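Local atomic coordinates of In2-1 family protein, glutathione transferase lambda3 (Populus trichocarpa, PDB entry 4PQI), a protein that binds glutathione and, as a plant Lambda-class glutathione transferase, probably works as a thiol transferase through a reactive cysteine. Residues 40-45 with 186-191; 26-31 with 91-96. All blocks are in the same frame, centred on the assembly; numbering follows the deposited sequence.

Interaction 1 (40-45 with 186-191); sequences TCPFAQ and VERLNI. With GSH (glutathione), chain B.
Arg188 reaches from helix 177-197 of the all-helical domain to the start of helix 42-54 in the thioredoxin-like domain, so this contact is a worked example of how the two domains of a glutathione transferase fold are joined beside the active site. Its CG stands anti to the carbonyl carbon, and the chain runs extended to NE, which carries the guanidinium across to the other helix. There Pro42 CB lies over one face of the group, 3.6 Å from Arg188 CZ, while oxygens gather round its rim. Arg188 NH1 gives Gln45 OE1 a short bond of 2.7 Å, in the carbonyl plane. Arg188 NH2 bonds to Thr40 O at 3.1 Å from above the peptide plane, and one water links Arg188 NE to the same carbonyl. Gln45, extended with CG anti to its own N (chi1 -171°), turns its amide 69° from the guanidinium; its NE2 donates to the syn lone pair of Glu187 OE1 at 3.1 Å, an oxygen that Tyr221 also grips. With an alanine in place of Arg188, Gln45 OE1 and Thr40 O would probably lose their charged donor and the face of Pro42 its cover. This backbone leads directly into the glutathione site, where Cys41 is the N-cap residue of helix 42-54: its SG accepts from Ala44 N at 3.3 Å, with an almost straight 173° at the hydrogen, and lies 3.3 Å from SG2 of the bound glutathione.

Interaction 2 (26-31 with 91-96); sequences PPLFDG and GKITGE. With GSH (glutathione), chain B.
Phe29 sets its ring against the turn that opens strand 92-95, and following it outward shows how one aromatic side chain can fasten a loop to the margin of a sheet. From CB, which is directed at the strand, CG is set anti to the carbonyl carbon (chi1 -62°), and the ring reaches the backbone of Gly91. CD2 comes first, 3.7 Å from Gly91 CA. CE2 goes deepest, meeting Gly91 C and Lys92 N, each at 3.4 Å, so that the ring packs against a peptide group more than against any side chain. At the far end Phe29 CZ lies 3.9 Å from Ile93 CG1 and also touches the carbonyl oxygen of Gly91. Gly91 C, Lys92 N and Ile93 CG1 all approach the ring obliquely. Leu28, the residue just before, folds its CD1 over the centre of one ring face, 4.0 Å above the plane, and the same methyl meets Ile93 CD1 at 4.1 Å. Ile93 thus receives both neighbours with its longer branch, CG1 and CD1, while Val78 of helix 73-78 also touches its side chain. The contact is van der Waals packing at the surface, with apolar side chains at Ile93 and a peptide group at Gly91-Lys92; polar support for the loop comes from Glu88, whose carboxylate accepts from Phe29 N. At the other end of 91-96, Glu96 holds the N-cap position of helix 97-107, and its OE2 takes a 3.0 Å bond from the amino group N1 of glutathione. The arrangement is that of the thioredoxin-like domain of glutathione transferases: an antiparallel hairpin, strands 86-89 and 92-95, whose last strand leads into the helix start that receives the gamma-glutamyl end of glutathione.

How the interactions relate
Glutathione is the common element. Interaction 1 meets its cysteinyl part, through Cys41, and lays the Phe43 ring beneath its gamma-glutamyl chain, whereas interaction 2 reaches the amino end of that same chain through Glu96. Ser97, Val84, Arg70 and Lys83 complete the polar grip. The centres of the two contacts lie 25 Å apart and their nearest atoms about 7 Å, without touching. One is buried about 7 Å from the centre of the chain and joins the two domains; the other is superficial, about 21 Å out, and stays with the thioredoxin-like domain. In sequence their segments alternate, so the chain passes 26-31, 40-45 and 91-96 before helix 177-197 supplies 186-191.

Interaction 1 (40-45 with 186-191)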
ATOM      1  N   THR A  40      10.234   0.775   2.427  1.00 41.06           N
ATOM      2  CA  THR A  40       9.443   1.464   3.446  1.00 43.77           C
ATOM      3  C   THR A  40       8.438   2.447   2.842  1.00 42.67           C
ATOM      4  O   THR A  40       7.771   3.170   3.578  1.00 38.44           O
ATOM      5  CB  THR A  40      10.338   2.230   4.442  1.00 43.83           C
ATOM      6  OG1 THR A  40      11.149   3.169   3.723  1.00 40.22           O
ATOM      7  CG2 THR A  40      11.242   1.264   5.229  1.00 46.81           C
ATOM      8  N   CYS A  41       8.349   2.499   1.511  1.00 46.33           N
ATOM      9  CA  CYS A  41       7.424   3.428   0.871  1.00 34.41           C
ATOM     10  C   CYS A  41       6.027   2.812   0.861  1.00 32.56           C
ATOM     11  O   CYS A  41       5.853   1.696   0.341  1.00 35.37           O
ATOM     12  CB  CYS A  41       7.862   3.738  -0.562  1.00 40.80           C
ATOM     13  SG  CYS A  41       6.579   4.534  -1.575  1.00 40.68           S
ATOM     14  N   PRO A  42       5.046   3.524   1.442  1.00 47.11           N
ATOM     15  CA  PRO A  42       3.671   3.017   1.546  1.00 42.18           C
ATOM     16  C   PRO A  42       2.949   2.979   0.190  1.00 36.00           C
ATOM     17  O   PRO A  42       2.066   2.133   0.009  1.00 33.85           O
ATOM     18  CB  PRO A  42       2.996   3.993   2.532  1.00 38.38           C
ATOM     19  CG  PRO A  42       3.785   5.246   2.428  1.00 38.64           C
ATOM     20  CD  PRO A  42       5.203   4.844   2.087  1.00 44.16           C
ATOM     21  N   PHE A  43       3.322   3.847  -0.753  1.00 36.07           N
ATOM     22  CA  PHE A  43       2.699   3.786  -2.082  1.00 38.10           C
ATOM     23  C   PHE A  43       3.160   2.517  -2.796  1.00 36.65           C
ATOM     24  O   PHE A  43       2.347   1.787  -3.372  1.00 34.71           O
ATOM     25  CB  PHE A  43       3.020   5.019  -2.926  1.00 38.73           C
ATOM     26  CG  PHE A  43       2.453   6.299  -2.372  1.00 35.96           C
ATOM     27  CD1 PHE A  43       1.131   6.652  -2.615  1.00 38.31           C
ATOM     28  CD2 PHE A  43       3.248   7.152  -1.610  1.00 35.56           C
ATOM     29  CE1 PHE A  43       0.605   7.835  -2.102  1.00 40.51           C
ATOM     30  CE2 PHE A  43       2.733   8.330  -1.097  1.00 36.93           C
ATOM     31  CZ  PHE A  43       1.404   8.671  -1.340  1.00 41.20           C
ATOM     32  N   ALA A  44       4.466   2.258  -2.739  1.00 32.84           N
ATOM     33  CA  ALA A  44       5.022   1.023  -3.283  1.00 35.53           C
ATOM     34  C   ALA A  44       4.493  -0.217  -2.547  1.00 35.86           C
ATOM     35  O   ALA A  44       4.266  -1.263  -3.155  1.00 31.70           O
ATOM     36  CB  ALA A  44       6.546   1.065  -3.227  1.00 34.67           C
ATOM     37  N   GLN A  45       4.298  -0.100  -1.236  1.00 35.03           N
ATOM     38  CA  GLN A  45       3.781  -1.224  -0.473  1.00 35.78           C
ATOM     39  C   GLN A  45       2.459  -1.725  -1.038  1.00 35.76           C
ATOM     40  O   GLN A  45       2.235  -2.930  -1.076  1.00 34.81           O
ATOM     41  CB  GLN A  45       3.614  -0.869   1.000  1.00 33.18           C
ATOM     42  CG  GLN A  45       3.277  -2.073   1.868  1.00 35.55           C
ATOM     43  CD  GLN A  45       3.144  -1.705   3.318  1.00 39.98           C
ATOM     44  OE1 GLN A  45       3.196  -0.521   3.672  1.00 43.56           O
ATOM     45  NE2 GLN A  45       3.004  -2.712   4.181  1.00 36.51           N
ATOM     46  N   VAL A 186      -2.855   3.480   6.948  1.00 41.44           N
ATOM     47  CA  VAL A 186      -3.457   3.234   8.249  1.00 37.74           C
ATOM     48  C   VAL A 186      -2.438   2.589   9.188  1.00 41.38           C
ATOM     49  O   VAL A 186      -2.337   2.983  10.348  1.00 45.23           O
ATOM     50  CB  VAL A 186      -4.745   2.377   8.145  1.00 38.43           C
ATOM     51  CG1 VAL A 186      -5.227   1.940   9.561  1.00 40.99           C
ATOM     52  CG2 VAL A 186      -5.837   3.139   7.408  1.00 36.15           C
ATOM     53  N   GLU A 187      -1.674   1.621   8.672  1.00 44.47           N
ATOM     54  CA  GLU A 187      -0.570   0.981   9.403  1.00 46.15           C
ATOM     55  C   GLU A 187       0.364   2.016  10.041  1.00 44.90           C
ATOM     56  O   GLU A 187       0.609   2.000  11.258  1.00 44.45           O
ATOM     57  CB  GLU A 187       0.230   0.062   8.453  1.00 50.11           C
ATOM     58  CG  GLU A 187       1.611  -0.406   8.961  1.00 56.59           C
ATOM     59  CD  GLU A 187       2.460  -1.143   7.891  1.00 60.70           C
ATOM     60  OE1 GLU A 187       1.914  -1.589   6.845  1.00 51.47           O
ATOM     61  OE2 GLU A 187       3.689  -1.278   8.112  1.00 61.87           O
ATOM     62  N   ARG A 188       0.880   2.922   9.221  1.00 42.77           N
ATOM     63  CA  ARG A 188       1.847   3.908   9.692  1.00 44.92           C
ATOM     64  C   ARG A 188       1.192   4.960  10.587  1.00 44.71           C
ATOM     65  O   ARG A 188       1.740   5.330  11.614  1.00 45.17           O
ATOM     66  CB  ARG A 188       2.549   4.568   8.506  1.00 41.08           C
ATOM     67  CG  ARG A 188       3.434   3.610   7.747  1.00 40.71           C
ATOM     68  CD  ARG A 188       3.764   4.134   6.362  1.00 43.07           C
ATOM     69  NE  ARG A 188       4.775   3.308   5.709  1.00 45.51           N
ATOM     70  CZ  ARG A 188       4.535   2.096   5.217  1.00 47.28           C
ATOM     71  NH1 ARG A 188       3.317   1.572   5.313  1.00 44.60           N
ATOM     72  NH2 ARG A 188       5.510   1.407   4.637  1.00 45.78           N
ATOM     73  N   LEU A 189       0.012   5.426  10.193  1.00 43.24           N
ATOM     74  CA  LEU A 189      -0.714   6.420  10.976  1.00 41.87           C
ATOM     75  C   LEU A 189      -1.054   5.891  12.370  1.00 47.31           C
ATOM     76  O   LEU A 189      -0.921   6.608  13.363  1.00 47.32           O
ATOM     77  CB  LEU A 189      -1.971   6.891  10.235  1.00 38.51           C
ATOM     78  CG  LEU A 189      -1.685   7.761   8.997  1.00 40.90           C
ATOM     79  CD1 LEU A 189      -2.967   8.002   8.207  1.00 41.14           C
ATOM     80  CD2 LEU A 189      -1.018   9.088   9.365  1.00 42.59           C
ATOM     81  N   ASN A 190      -1.475   4.630  12.434  1.00 46.11           N
ATOM     82  CA  ASN A 190      -1.833   3.999  13.689  1.00 45.46           C
ATOM     83  C   ASN A 190      -0.650   4.050  14.656  1.00 48.66           C
ATOM     84  O   ASN A 190      -0.789   4.469  15.813  1.00 50.91           O
ATOM     85  CB  ASN A 190      -2.267   2.551  13.443  1.00 45.03           C
ATOM     86  CG  ASN A 190      -2.936   1.932  14.647  1.00 51.20           C
ATOM     87  OD1 ASN A 190      -3.187   2.606  15.650  1.00 53.58           O
ATOM     88  ND2 ASN A 190      -3.249   0.646  14.551  1.00 50.22           N
ATOM     89  N   ILE A 191       0.521   3.646  14.173  1.00 48.73           N
ATOM     90  CA  ILE A 191       1.727   3.655  15.004  1.00 52.67           C
ATOM     91  C   ILE A 191       2.141   5.068  15.412  1.00 51.22           C
ATOM     92  O   ILE A 191       2.461   5.320  16.587  1.00 52.09           O
ATOM     93  CB  ILE A 191       2.910   2.984  14.284  1.00 57.94           C
ATOM     94  CG1 ILE A 191       2.558   1.553  13.885  1.00 60.34           C
ATOM     95  CG2 ILE A 191       4.146   2.978  15.163  1.00 60.92           C
ATOM     96  CD1 ILE A 191       3.556   0.944  12.912  1.00 62.64           C
TER
HETATM   97  N1  GSH B 301       1.335   9.339  -6.354  0.62 37.19           N
HETATM   98  CA1 GSH B 301       2.478   8.438  -6.344  0.62 37.55           C
HETATM   99  C1  GSH B 301       2.007   7.007  -6.283  0.62 37.41           C
HETATM  100  O11 GSH B 301       2.605   6.087  -6.886  0.62 37.92           O
HETATM  101  O12 GSH B 301       0.983   6.713  -5.639  0.62 36.87           O
HETATM  102  CB1 GSH B 301       3.374   8.784  -5.157  0.62 36.86           C
HETATM  103  CG1 GSH B 301       4.543   7.819  -4.987  0.62 36.34           C
HETATM  104  CD1 GSH B 301       5.565   8.462  -4.072  0.62 37.66           C
HETATM  105  OE1 GSH B 301       5.403   9.795  -3.670  0.62 38.32           O
HETATM  106  N2  GSH B 301       6.606   7.757  -3.641  0.62 38.91           N
HETATM  107  CA2 GSH B 301       7.585   8.415  -2.791  0.62 38.68           C
HETATM  108  C2  GSH B 301       8.803   8.816  -3.575  0.62 38.42           C
HETATM  109  O2  GSH B 301       9.244   8.039  -4.657  0.62 34.94           O
HETATM  110  CB2 GSH B 301       7.995   7.492  -1.648  0.62 39.97           C
HETATM  111  SG2 GSH B 301       6.841   7.574  -0.260  0.62 45.19           S
HETATM  112  N3  GSH B 301       9.442   9.910  -3.195  0.62 40.98           N
HETATM  113  CA3 GSH B 301      10.828  10.118  -3.568  0.62 43.77           C
HETATM  114  C3  GSH B 301      10.960  11.393  -4.362  0.62 45.95           C
HETATM  115  O31 GSH B 301      12.073  11.741  -4.831  0.62 46.90           O
HETATM  116  O32 GSH B 301       9.948  12.111  -4.561  0.62 45.13           O
HETATM  117  O   HOH W   1       7.233   4.862   5.725  1.00 42.91           O

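Interaction 2 (26-31 with 91-96)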
ATOM      1  N   PRO A  26      19.965  -2.894 -13.282  1.00 42.77           N
ATOM      2  CA  PRO A  26      19.395  -4.128 -13.859  1.00 46.79           C
ATOM      3  C   PRO A  26      19.119  -3.918 -15.342  1.00 44.39           C
ATOM      4  O   PRO A  26      18.844  -2.785 -15.729  1.00 44.24           O
ATOM      5  CB  PRO A  26      18.055  -4.281 -13.136  1.00 44.39           C
ATOM      6  CG  PRO A  26      18.146  -3.405 -11.924  1.00 43.30           C
ATOM      7  CD  PRO A  26      19.054  -2.273 -12.302  1.00 39.90           C
ATOM      8  N   PRO A  27      19.221  -4.977 -16.154  1.00 46.26           N
ATOM      9  CA  PRO A  27      18.993  -4.876 -17.599  1.00 45.08           C
ATOM     10  C   PRO A  27      17.615  -4.267 -17.862  1.00 41.35           C
ATOM     11  O   PRO A  27      16.639  -4.706 -17.263  1.00 42.76           O
ATOM     12  CB  PRO A  27      19.042  -6.334 -18.053  1.00 45.17           C
ATOM     13  CG  PRO A  27      19.922  -6.996 -17.063  1.00 49.34           C
ATOM     14  CD  PRO A  27      19.635  -6.331 -15.754  1.00 47.69           C
ATOM     15  N   LEU A  28      17.555  -3.242 -18.709  1.00 39.60           N
ATOM     16  CA  LEU A  28      16.318  -2.513 -18.959  1.00 38.03           C
ATOM     17  C   LEU A  28      15.660  -3.037 -20.237  1.00 37.34           C
ATOM     18  O   LEU A  28      16.298  -3.102 -21.276  1.00 38.23           O
ATOM     19  CB  LEU A  28      16.611  -1.011 -19.078  1.00 34.64           C
ATOM     20  CG  LEU A  28      15.416  -0.136 -19.449  1.00 32.98           C
ATOM     21  CD1 LEU A  28      14.367  -0.220 -18.345  1.00 33.50           C
ATOM     22  CD2 LEU A  28      15.833   1.329 -19.677  1.00 33.25           C
ATOM     23  N   PHE A  29      14.390  -3.426 -20.142  1.00 35.73           N
ATOM     24  CA  PHE A  29      13.643  -3.969 -21.285  1.00 38.38           C
ATOM     25  C   PHE A  29      14.319  -5.195 -21.895  1.00 41.58           C
ATOM     26  O   PHE A  29      14.430  -5.307 -23.117  1.00 41.89           O
ATOM     27  CB  PHE A  29      13.420  -2.886 -22.352  1.00 36.74           C
ATOM     28  CG  PHE A  29      12.606  -1.719 -21.864  1.00 39.81           C
ATOM     29  CD1 PHE A  29      12.972  -0.418 -22.181  1.00 40.91           C
ATOM     30  CD2 PHE A  29      11.473  -1.923 -21.086  1.00 41.48           C
ATOM     31  CE1 PHE A  29      12.224   0.667 -21.724  1.00 41.91           C
ATOM     32  CE2 PHE A  29      10.715  -0.840 -20.631  1.00 42.13           C
ATOM     33  CZ  PHE A  29      11.094   0.455 -20.957  1.00 43.53           C
ATOM     34  N   ASP A  30      14.774  -6.107 -21.037  1.00 39.84           N
ATOM     35  CA  ASP A  30      15.338  -7.384 -21.472  1.00 41.44           C
ATOM     36  C   ASP A  30      14.240  -8.443 -21.530  1.00 43.14           C
ATOM     37  O   ASP A  30      14.487  -9.588 -21.912  1.00 42.86           O
ATOM     38  CB  ASP A  30      16.443  -7.843 -20.514  1.00 43.90           C
ATOM     39  CG  ASP A  30      15.944  -8.029 -19.079  1.00 45.56           C
ATOM     40  OD1 ASP A  30      14.913  -7.430 -18.707  1.00 41.50           O
ATOM     41  OD2 ASP A  30      16.596  -8.766 -18.309  1.00 51.69           O
ATOM     42  N   GLY A  31      13.030  -8.040 -21.157  1.00 43.88           N
ATOM     43  CA  GLY A  31      11.886  -8.934 -21.146  1.00 47.12           C
ATOM     44  C   GLY A  31      11.482  -9.411 -19.762  1.00 47.59           C
ATOM     45  O   GLY A  31      10.466 -10.090 -19.605  1.00 50.50           O
ATOM     46  N   GLY A  91       7.559  -3.441 -22.356  1.00 40.57           N
ATOM     47  CA  GLY A  91       8.320  -2.413 -23.041  1.00 39.63           C
ATOM     48  C   GLY A  91       8.006  -0.993 -22.599  1.00 36.62           C
ATOM     49  O   GLY A  91       8.310  -0.051 -23.306  1.00 38.29           O
ATOM     50  N   LYS A  92       7.404  -0.839 -21.432  1.00 34.80           N
ATOM     51  CA  LYS A  92       7.228   0.487 -20.841  1.00 39.03           C
ATOM     52  C   LYS A  92       7.390   0.461 -19.336  1.00 36.84           C
ATOM     53  O   LYS A  92       7.322  -0.596 -18.716  1.00 33.34           O
ATOM     54  CB  LYS A  92       5.880   1.115 -21.218  1.00 46.77           C
ATOM     55  CG  LYS A  92       4.678   0.222 -21.041  1.00 53.51           C
ATOM     56  CD  LYS A  92       3.409   0.931 -21.487  1.00 59.43           C
ATOM     57  CE  LYS A  92       2.298  -0.067 -21.811  1.00 63.42           C
ATOM     58  NZ  LYS A  92       2.708  -1.025 -22.882  1.00 64.90           N
ATOM     59  N   ILE A  93       7.615   1.644 -18.767  1.00 33.17           N
ATOM     60  CA  ILE A  93       7.663   1.839 -17.334  1.00 37.10           C
ATOM     61  C   ILE A  93       6.420   2.619 -16.913  1.00 41.10           C
ATOM     62  O   ILE A  93       6.233   3.756 -17.335  1.00 43.02           O
ATOM     63  CB  ILE A  93       8.915   2.656 -16.933  1.00 40.53           C
ATOM     64  CG1 ILE A  93      10.180   2.055 -17.551  1.00 42.05           C
ATOM     65  CG2 ILE A  93       9.046   2.730 -15.429  1.00 41.50           C
ATOM     66  CD1 ILE A  93      10.595   0.733 -16.935  1.00 42.75           C
ATOM     67  N   THR A  94       5.572   2.012 -16.084  1.00 39.06           N
ATOM     68  CA  THR A  94       4.322   2.650 -15.651  1.00 36.71           C
ATOM     69  C   THR A  94       4.390   3.006 -14.170  1.00 35.86           C
ATOM     70  O   THR A  94       4.839   2.191 -13.365  1.00 36.16           O
ATOM     71  CB  THR A  94       3.121   1.707 -15.898  1.00 37.47           C
ATOM     72  OG1 THR A  94       3.126   1.305 -17.267  1.00 38.06           O
ATOM     73  CG2 THR A  94       1.791   2.389 -15.542  1.00 41.22           C
ATOM     74  N   GLY A  95       3.931   4.210 -13.812  1.00 37.64           N
ATOM     75  CA  GLY A  95       3.960   4.661 -12.427  1.00 38.97           C
ATOM     76  C   GLY A  95       2.559   4.781 -11.860  1.00 38.50           C
ATOM     77  O   GLY A  95       1.608   4.343 -12.505  1.00 35.18           O
ATOM     78  N   GLU A  96       2.447   5.388 -10.675  1.00 37.40           N
ATOM     79  CA  GLU A  96       1.176   5.589  -9.953  1.00 37.91           C
ATOM     80  C   GLU A  96       0.660   4.303  -9.310  1.00 37.53           C
ATOM     81  O   GLU A  96       0.108   3.429  -9.987  1.00 32.01           O
ATOM     82  CB  GLU A  96       0.073   6.251 -10.811  1.00 35.43           C
ATOM     83  CG  GLU A  96       0.363   7.707 -11.209  1.00 41.23           C
ATOM     84  CD  GLU A  96       0.521   8.637 -10.005  1.00 47.14           C
ATOM     85  OE1 GLU A  96       1.016   9.772 -10.187  1.00 48.79           O
ATOM     86  OE2 GLU A  96       0.154   8.238  -8.882  1.00 45.75           O
TER
HETATM   87  N1  GSH B 301       1.335   9.339  -6.354  0.62 37.19           N
HETATM   88  CA1 GSH B 301       2.478   8.438  -6.344  0.62 37.55           C
HETATM   89  C1  GSH B 301       2.007   7.007  -6.283  0.62 37.41           C
HETATM   90  O11 GSH B 301       2.605   6.087  -6.886  0.62 37.92           O
HETATM   91  O12 GSH B 301       0.983   6.713  -5.639  0.62 36.87           O
HETATM   92  CB1 GSH B 301       3.374   8.784  -5.157  0.62 36.86           C
HETATM   93  CG1 GSH B 301       4.543   7.819  -4.987  0.62 36.34           C
HETATM   94  CD1 GSH B 301       5.565   8.462  -4.072  0.62 37.66           C
HETATM   95  OE1 GSH B 301       5.403   9.795  -3.670  0.62 38.32           O
HETATM   96  N2  GSH B 301       6.606   7.757  -3.641  0.62 38.91           N
HETATM   97  CA2 GSH B 301       7.585   8.415  -2.791  0.62 38.68           C
HETATM   98  C2  GSH B 301       8.803   8.816  -3.575  0.62 38.42           C
HETATM   99  O2  GSH B 301       9.244   8.039  -4.657  0.62 34.94           O
HETATM  100  CB2 GSH B 301       7.995   7.492  -1.648  0.62 39.97           C
HETATM  101  SG2 GSH B 301       6.841   7.574  -0.260  0.62 45.19           S
HETATM  102  N3  GSH B 301       9.442   9.910  -3.195  0.62 40.98           N
HETATM  103  CA3 GSH B 301      10.828  10.118  -3.568  0.62 43.77           C
HETATM  104  C3  GSH B 301      10.960  11.393  -4.362  0.62 45.95           C
HETATM  105  O31 GSH B 301      12.073  11.741  -4.831  0.62 46.90           O
HETATM  106  O32 GSH B 301       9.948  12.111  -4.561  0.62 45.13           O